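Local coordinates for protein L-ribulose 3-epimerase (Methylomonas sp. DH-1, PDB 7CJ4) that catalyses the manganese-dependent epimerization of ketoses at C3, most actively on L-ribulose, and also interconverts D-allulose and D-fructose, at residues A[105-110]-A[148-153]; A[184-189]-A[225-230]. One frame throughout, in Å; residues are numbered along the deposited sequence.

Overall arrangement
Both contacts belong to one TIM barrel, in which eight parallel strands form the wall and helices wrap it, and both are buried, yet they lie at different depths. Contact 1 (105-110 with 148-153) is within the wall, joining neighbouring strands by backbone hydrogen bonds and packing carboxylates inside the barrel. Contact 2 (184-189 with 225-230) lies further out, its centre about 18 Å from that of contact 1, and holds the start of helix 186-192 to the start of helix 227-236 and the loop leading into it with methyl, sulfur and aromatic groups, without one hydrogen bond across it. The two meet at the manganese, bound by Glu152 from contact 1 and Asp185 from contact 2; their strands, 148-152 and 180-185, are neighbours.

Contact 1 of 2, residues A[105-110]-A[148-153]; sequences GSELCG and NIDLEV. With MN (manganese (II) ion), chain C.
Asn148 is held to segment 105-110 through backbone and side chain alike: its N donates to Ser106 O, its O receives Leu108 N, and its ND2 reaches Glu107 OE2 at 3.1 Å. This last bond is nearly straight (177°) and lies in the amide plane, but meets OE2 on its syn side and 32° out of the carboxylate plane. ND2 also donates to Phe3 O. Further along, Leu108 O receives Asp150 N, and Gly110 O receives Glu152 N.

A bend at chi2 (-67°) brings Glu107 OE1 to 2.7 Å from Asp150 OD2, an approach close enough to be consistent with a shared proton. Lys5 forms salt bridges with Glu107 OE2 and Asp150 OD1, and its charge would probably offset theirs inside the barrel. At the other end the extended Glu152, proposed by similarity as a proton donor/acceptor, places OE2 2.1 Å from the manganese, whose other ligands are Asp185, His211, Glu246 and a water.

The pairing closes the beta-alpha-beta unit of strand 107-109, helix 125-143 and strand 148-152: Ile149 and Leu151 pack outward on that helix, while Glu107, Cys109 and Asp150 touch Tyr209 of strand 207-212 within the barrel.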
loop_
_atom_site.group_PDB
_atom_site.type_symbol
_atom_site.label_atom_id
_atom_site.label_comp_id
_atom_site.label_asym_id
_atom_site.label_seq_id
_atom_site.Cartn_x
_atom_site.Cartn_y
_atom_site.Cartn_z
ATOM N N GLY A 105 9.998 1.844 29.971
ATOM C CA GLY A 105 9.083 2.300 28.905
ATOM C C GLY A 105 7.635 2.282 29.362
ATOM O O GLY A 105 7.341 1.567 30.326
ATOM N N SER A 106 6.756 3.032 28.686
ATOM C CA SER A 106 5.317 3.168 29.037
ATOM C C SER A 106 4.406 2.929 27.823
ATOM O O SER A 106 3.181 2.915 28.023
ATOM C CB SER A 106 5.030 4.512 29.664
ATOM O OG SER A 106 5.479 5.576 28.831
ATOM N N GLU A 107 4.951 2.730 26.618
ATOM C CA GLU A 107 4.110 2.493 25.410
ATOM C C GLU A 107 4.593 1.257 24.638
ATOM O O GLU A 107 5.756 1.249 24.200
ATOM C CB GLU A 107 4.098 3.726 24.508
ATOM C CG GLU A 107 3.631 4.994 25.210
ATOM C CD GLU A 107 2.169 5.013 25.635
ATOM O OE1 GLU A 107 1.393 4.158 25.141
ATOM O OE2 GLU A 107 1.802 5.889 26.466
ATOM N N LEU A 108 3.718 0.257 24.493
ATOM C CA LEU A 108 3.854 -0.864 23.523
ATOM C C LEU A 108 2.867 -0.618 22.375
ATOM O O LEU A 108 1.651 -0.671 22.631
ATOM C CB LEU A 108 3.574 -2.204 24.213
ATOM C CG LEU A 108 3.740 -3.429 23.314
ATOM C CD1 LEU A 108 5.186 -3.566 22.859
ATOM C CD2 LEU A 108 3.280 -4.700 24.018
ATOM N N CYS A 109 3.377 -0.351 21.165
ATOM C CA CYS A 109 2.584 0.081 19.980
ATOM C C CYS A 109 2.951 -0.744 18.740
ATOM O O CYS A 109 3.730 -1.716 18.861
ATOM C CB CYS A 109 2.753 1.574 19.718
ATOM S SG CYS A 109 4.417 2.072 19.200
ATOM N N GLY A 110 2.363 -0.389 17.595
ATOM C CA GLY A 110 2.571 -1.082 16.309
ATOM C C GLY A 110 1.489 -2.113 16.042
ATOM O O GLY A 110 0.404 -2.006 16.632
ATOM N N ASN A 148 0.894 1.346 28.650
ATOM C CA ASN A 148 -0.228 1.545 27.695
ATOM C C ASN A 148 0.084 0.766 26.414
ATOM O O ASN A 148 1.254 0.797 25.995
ATOM C CB ASN A 148 -0.422 3.019 27.338
ATOM C CG ASN A 148 -0.847 3.887 28.506
ATOM O OD1 ASN A 148 -1.692 3.490 29.305
ATOM N ND2 ASN A 148 -0.292 5.089 28.594
ATOM N N ILE A 149 -0.919 0.121 25.810
ATOM C CA ILE A 149 -0.809 -0.456 24.441
ATOM C C ILE A 149 -1.599 0.430 23.469
ATOM O O ILE A 149 -2.710 0.866 23.810
ATOM C CB ILE A 149 -1.251 -1.934 24.401
ATOM C CG1 ILE A 149 -2.765 -2.100 24.577
ATOM C CG2 ILE A 149 -0.468 -2.740 25.426
ATOM C CD1 ILE A 149 -3.272 -3.510 24.325
ATOM N N ASP A 150 -1.016 0.673 22.296
ATOM C CA ASP A 150 -1.598 1.496 21.211
ATOM C C ASP A 150 -1.638 0.624 19.954
ATOM O O ASP A 150 -0.556 0.219 19.486
ATOM C CB ASP A 150 -0.780 2.773 21.033
ATOM C CG ASP A 150 -0.320 3.353 22.358
ATOM O OD1 ASP A 150 -1.097 4.109 22.970
ATOM O OD2 ASP A 150 0.801 3.013 22.780
ATOM N N LEU A 151 -2.837 0.300 19.467
ATOM C CA LEU A 151 -3.021 -0.554 18.267
ATOM C C LEU A 151 -2.823 0.319 17.025
ATOM O O LEU A 151 -3.616 1.248 16.823
ATOM C CB LEU A 151 -4.415 -1.188 18.280
ATOM C CG LEU A 151 -4.899 -1.747 19.618
ATOM C CD1 LEU A 151 -5.854 -2.904 19.403
ATOM C CD2 LEU A 151 -3.753 -2.195 20.493
ATOM N N GLU A 152 -1.787 0.040 16.236
ATOM C CA GLU A 152 -1.454 0.827 15.023
ATOM C C GLU A 152 -2.365 0.403 13.867
ATOM O O GLU A 152 -2.285 -0.768 13.420
ATOM C CB GLU A 152 0.023 0.659 14.667
ATOM C CG GLU A 152 0.448 1.495 13.470
ATOM C CD GLU A 152 1.945 1.506 13.207
ATOM O OE1 GLU A 152 2.636 0.587 13.687
ATOM O OE2 GLU A 152 2.419 2.432 12.522
ATOM N N VAL A 153 -3.201 1.325 13.388
ATOM C CA VAL A 153 -4.013 1.112 12.155
ATOM C C VAL A 153 -3.048 1.172 10.970
ATOM O O VAL A 153 -2.381 2.216 10.828
ATOM C CB VAL A 153 -5.150 2.143 12.041
ATOM C CG1 VAL A 153 -5.808 2.116 10.672
ATOM C CG2 VAL A 153 -6.181 1.930 13.135
HETATM MN MN MN C . 4.327 2.874 11.794
HETATM O O HOH W 1 4.494 0.953 10.752
#

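Contact 2 of 2, residues A[184-189]-A[225-230]; sequences LDTYHM and VDFASF. With MN (manganese (II) ion), chain C.
Thr186 sets its methyl squarely on the ring of Phe230: CG2 stands 3.5 Å from the ring centroid and only 9° off the normal, a CH-pi contact over one face. Met189, one helical turn later, reaches the same ring obliquely, its SD 4.4 Å from the centroid in a Met-aromatic contact, with CE also close to CD1 and CE1. One aromatic thus receives two side chains from the first turn of helix 186-192.

The other branch of Thr186 is directed elsewhere. With chi1 at 58°, OG1 lies between the backbone N and carbonyl carbon, 3.6 Å from Phe227 CE1, and its hydrogen bond is to Gly213 O. Val225 CG1 touches both residues, lying 4.0 Å from Thr186 CB and over the centre of one face of the Phe227 ring. Were Phe230 cut back to alanine, the Thr186 methyl and the Met189 sulfur would probably lose their shared partner, with a gap opened between the two helices.

Behind these contacts, each helix start is capped by an aspartate. Asp226 OD1 accepts Ser229 N at 3.0 Å, while Asp185 OD1 accepts Tyr187 N at 2.9 Å. Asp185 does double duty, since its OD2 binds the manganese at 2.1 Å; the cap probably helps orient this ligand. His188, which binds the sugar, follows in the same turn, and Tyr187 OH hydrogen-bonds to Tyr157 OH of the second subunit.

Around the contact, Phe230 also packs on Val200 of helix 198-203 and on Val210 and Ile212 of strand 207-212, while Phe227 meets Phe281 of helix 271-285 edge-to-face. Helix 227-236 is thereby fitted against both the barrel wall and the helix that follows strand 180-185.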
loop_
_atom_site.group_PDB
_atom_site.type_symbol
_atom_site.label_atom_id
_atom_site.label_comp_id
_atom_site.label_asym_id
_atom_site.label_seq_id
_atom_site.Cartn_x
_atom_site.Cartn_y
_atom_site.Cartn_z
ATOM N N LEU A 184 -2.018 5.917 15.187
ATOM C CA LEU A 184 -2.185 6.387 13.784
ATOM C C LEU A 184 -0.806 6.648 13.170
ATOM O O LEU A 184 0.100 7.110 13.893
ATOM C CB LEU A 184 -3.043 7.655 13.751
ATOM C CG LEU A 184 -4.545 7.465 13.957
ATOM C CD1 LEU A 184 -5.274 8.800 13.831
ATOM C CD2 LEU A 184 -5.112 6.455 12.971
ATOM N N ASP A 185 -0.676 6.367 11.876
ATOM C CA ASP A 185 0.587 6.478 11.108
ATOM C C ASP A 185 0.264 7.161 9.778
ATOM O O ASP A 185 -0.540 6.609 9.012
ATOM C CB ASP A 185 1.213 5.092 10.930
ATOM C CG ASP A 185 2.550 5.128 10.217
ATOM O OD1 ASP A 185 2.739 6.051 9.401
ATOM O OD2 ASP A 185 3.387 4.223 10.481
ATOM N N THR A 186 0.845 8.332 9.527
ATOM C CA THR A 186 0.505 9.166 8.346
ATOM C C THR A 186 0.710 8.337 7.069
ATOM O O THR A 186 -0.096 8.506 6.132
ATOM C CB THR A 186 1.292 10.481 8.352
ATOM O OG1 THR A 186 2.681 10.154 8.376
ATOM C CG2 THR A 186 0.927 11.370 9.521
ATOM N N TYR A 187 1.729 7.467 7.031
ATOM C CA TYR A 187 2.061 6.630 5.847
ATOM C C TYR A 187 0.846 5.768 5.496
ATOM O O TYR A 187 0.461 5.728 4.308
ATOM C CB TYR A 187 3.303 5.762 6.077
ATOM C CG TYR A 187 3.470 4.633 5.089
ATOM C CD1 TYR A 187 3.845 4.869 3.776
ATOM C CD2 TYR A 187 3.249 3.318 5.466
ATOM C CE1 TYR A 187 3.992 3.830 2.868
ATOM C CE2 TYR A 187 3.383 2.270 4.570
ATOM C CZ TYR A 187 3.762 2.524 3.267
ATOM O OH TYR A 187 3.913 1.489 2.387
ATOM N N HIS A 188 0.263 5.098 6.499
ATOM C CA HIS A 188 -0.905 4.185 6.339
ATOM C C HIS A 188 -2.174 5.014 6.104
ATOM O O HIS A 188 -3.018 4.608 5.282
ATOM C CB HIS A 188 -1.014 3.241 7.546
ATOM C CG HIS A 188 0.157 2.327 7.674
ATOM N ND1 HIS A 188 0.430 1.355 6.734
ATOM C CD2 HIS A 188 1.134 2.243 8.609
ATOM C CE1 HIS A 188 1.525 0.704 7.087
ATOM N NE2 HIS A 188 1.973 1.224 8.239
ATOM N N MET A 189 -2.289 6.150 6.792
ATOM C CA MET A 189 -3.437 7.081 6.646
ATOM C C MET A 189 -3.497 7.558 5.197
ATOM O O MET A 189 -4.610 7.653 4.650
ATOM C CB MET A 189 -3.294 8.287 7.575
ATOM C CG MET A 189 -3.429 7.927 9.037
ATOM S SD MET A 189 -3.164 9.366 10.090
ATOM C CE MET A 189 -4.680 10.269 9.780
ATOM N N VAL A 225 1.961 13.046 1.427
ATOM C CA VAL A 225 1.214 13.120 2.719
ATOM C C VAL A 225 0.869 14.587 2.989
ATOM O O VAL A 225 1.785 15.432 2.929
ATOM C CB VAL A 225 1.979 12.514 3.909
ATOM C CG1 VAL A 225 1.351 12.934 5.229
ATOM C CG2 VAL A 225 2.067 10.997 3.827
ATOM N N ASP A 226 -0.413 14.859 3.257
ATOM C CA ASP A 226 -0.918 16.187 3.690
ATOM C C ASP A 226 -0.595 16.359 5.180
ATOM O O ASP A 226 -1.485 16.124 6.018
ATOM C CB ASP A 226 -2.414 16.330 3.395
ATOM C CG ASP A 226 -2.887 17.773 3.364
ATOM O OD1 ASP A 226 -2.244 18.616 4.028
ATOM O OD2 ASP A 226 -3.881 18.044 2.657
ATOM N N PHE A 227 0.641 16.757 5.493
ATOM C CA PHE A 227 1.109 16.969 6.887
ATOM C C PHE A 227 0.442 18.221 7.469
ATOM O O PHE A 227 0.205 18.241 8.689
ATOM C CB PHE A 227 2.637 17.043 6.951
ATOM C CG PHE A 227 3.320 15.709 6.797
ATOM C CD1 PHE A 227 3.099 14.693 7.711
ATOM C CD2 PHE A 227 4.165 15.463 5.726
ATOM C CE1 PHE A 227 3.724 13.466 7.567
ATOM C CE2 PHE A 227 4.785 14.233 5.580
ATOM C CZ PHE A 227 4.564 13.238 6.503
ATOM N N ALA A 228 0.129 19.221 6.639
ATOM C CA ALA A 228 -0.560 20.457 7.093
ATOM C C ALA A 228 -1.919 20.067 7.682
ATOM O O ALA A 228 -2.248 20.530 8.793
ATOM C CB ALA A 228 -0.706 21.444 5.962
ATOM N N SER A 229 -2.663 19.227 6.958
ATOM C CA SER A 229 -3.957 18.638 7.387
ATOM C C SER A 229 -3.762 17.859 8.693
ATOM O O SER A 229 -4.440 18.181 9.700
ATOM C CB SER A 229 -4.514 17.743 6.316
ATOM O OG SER A 229 -5.899 17.535 6.512
ATOM N N PHE A 230 -2.867 16.868 8.673
ATOM C CA PHE A 230 -2.660 15.922 9.797
ATOM C C PHE A 230 -2.323 16.685 11.081
ATOM O O PHE A 230 -2.904 16.363 12.115
ATOM C CB PHE A 230 -1.555 14.911 9.492
ATOM C CG PHE A 230 -1.365 13.919 10.607
ATOM C CD1 PHE A 230 -2.298 12.920 10.820
ATOM C CD2 PHE A 230 -0.291 14.015 11.477
ATOM C CE1 PHE A 230 -2.148 12.012 11.857
ATOM C CE2 PHE A 230 -0.145 13.109 12.521
ATOM C CZ PHE A 230 -1.071 12.108 12.705
HETATM MN MN MN C . 4.327 2.874 11.794
HETATM O O HOH W 1 4.494 0.953 10.752
#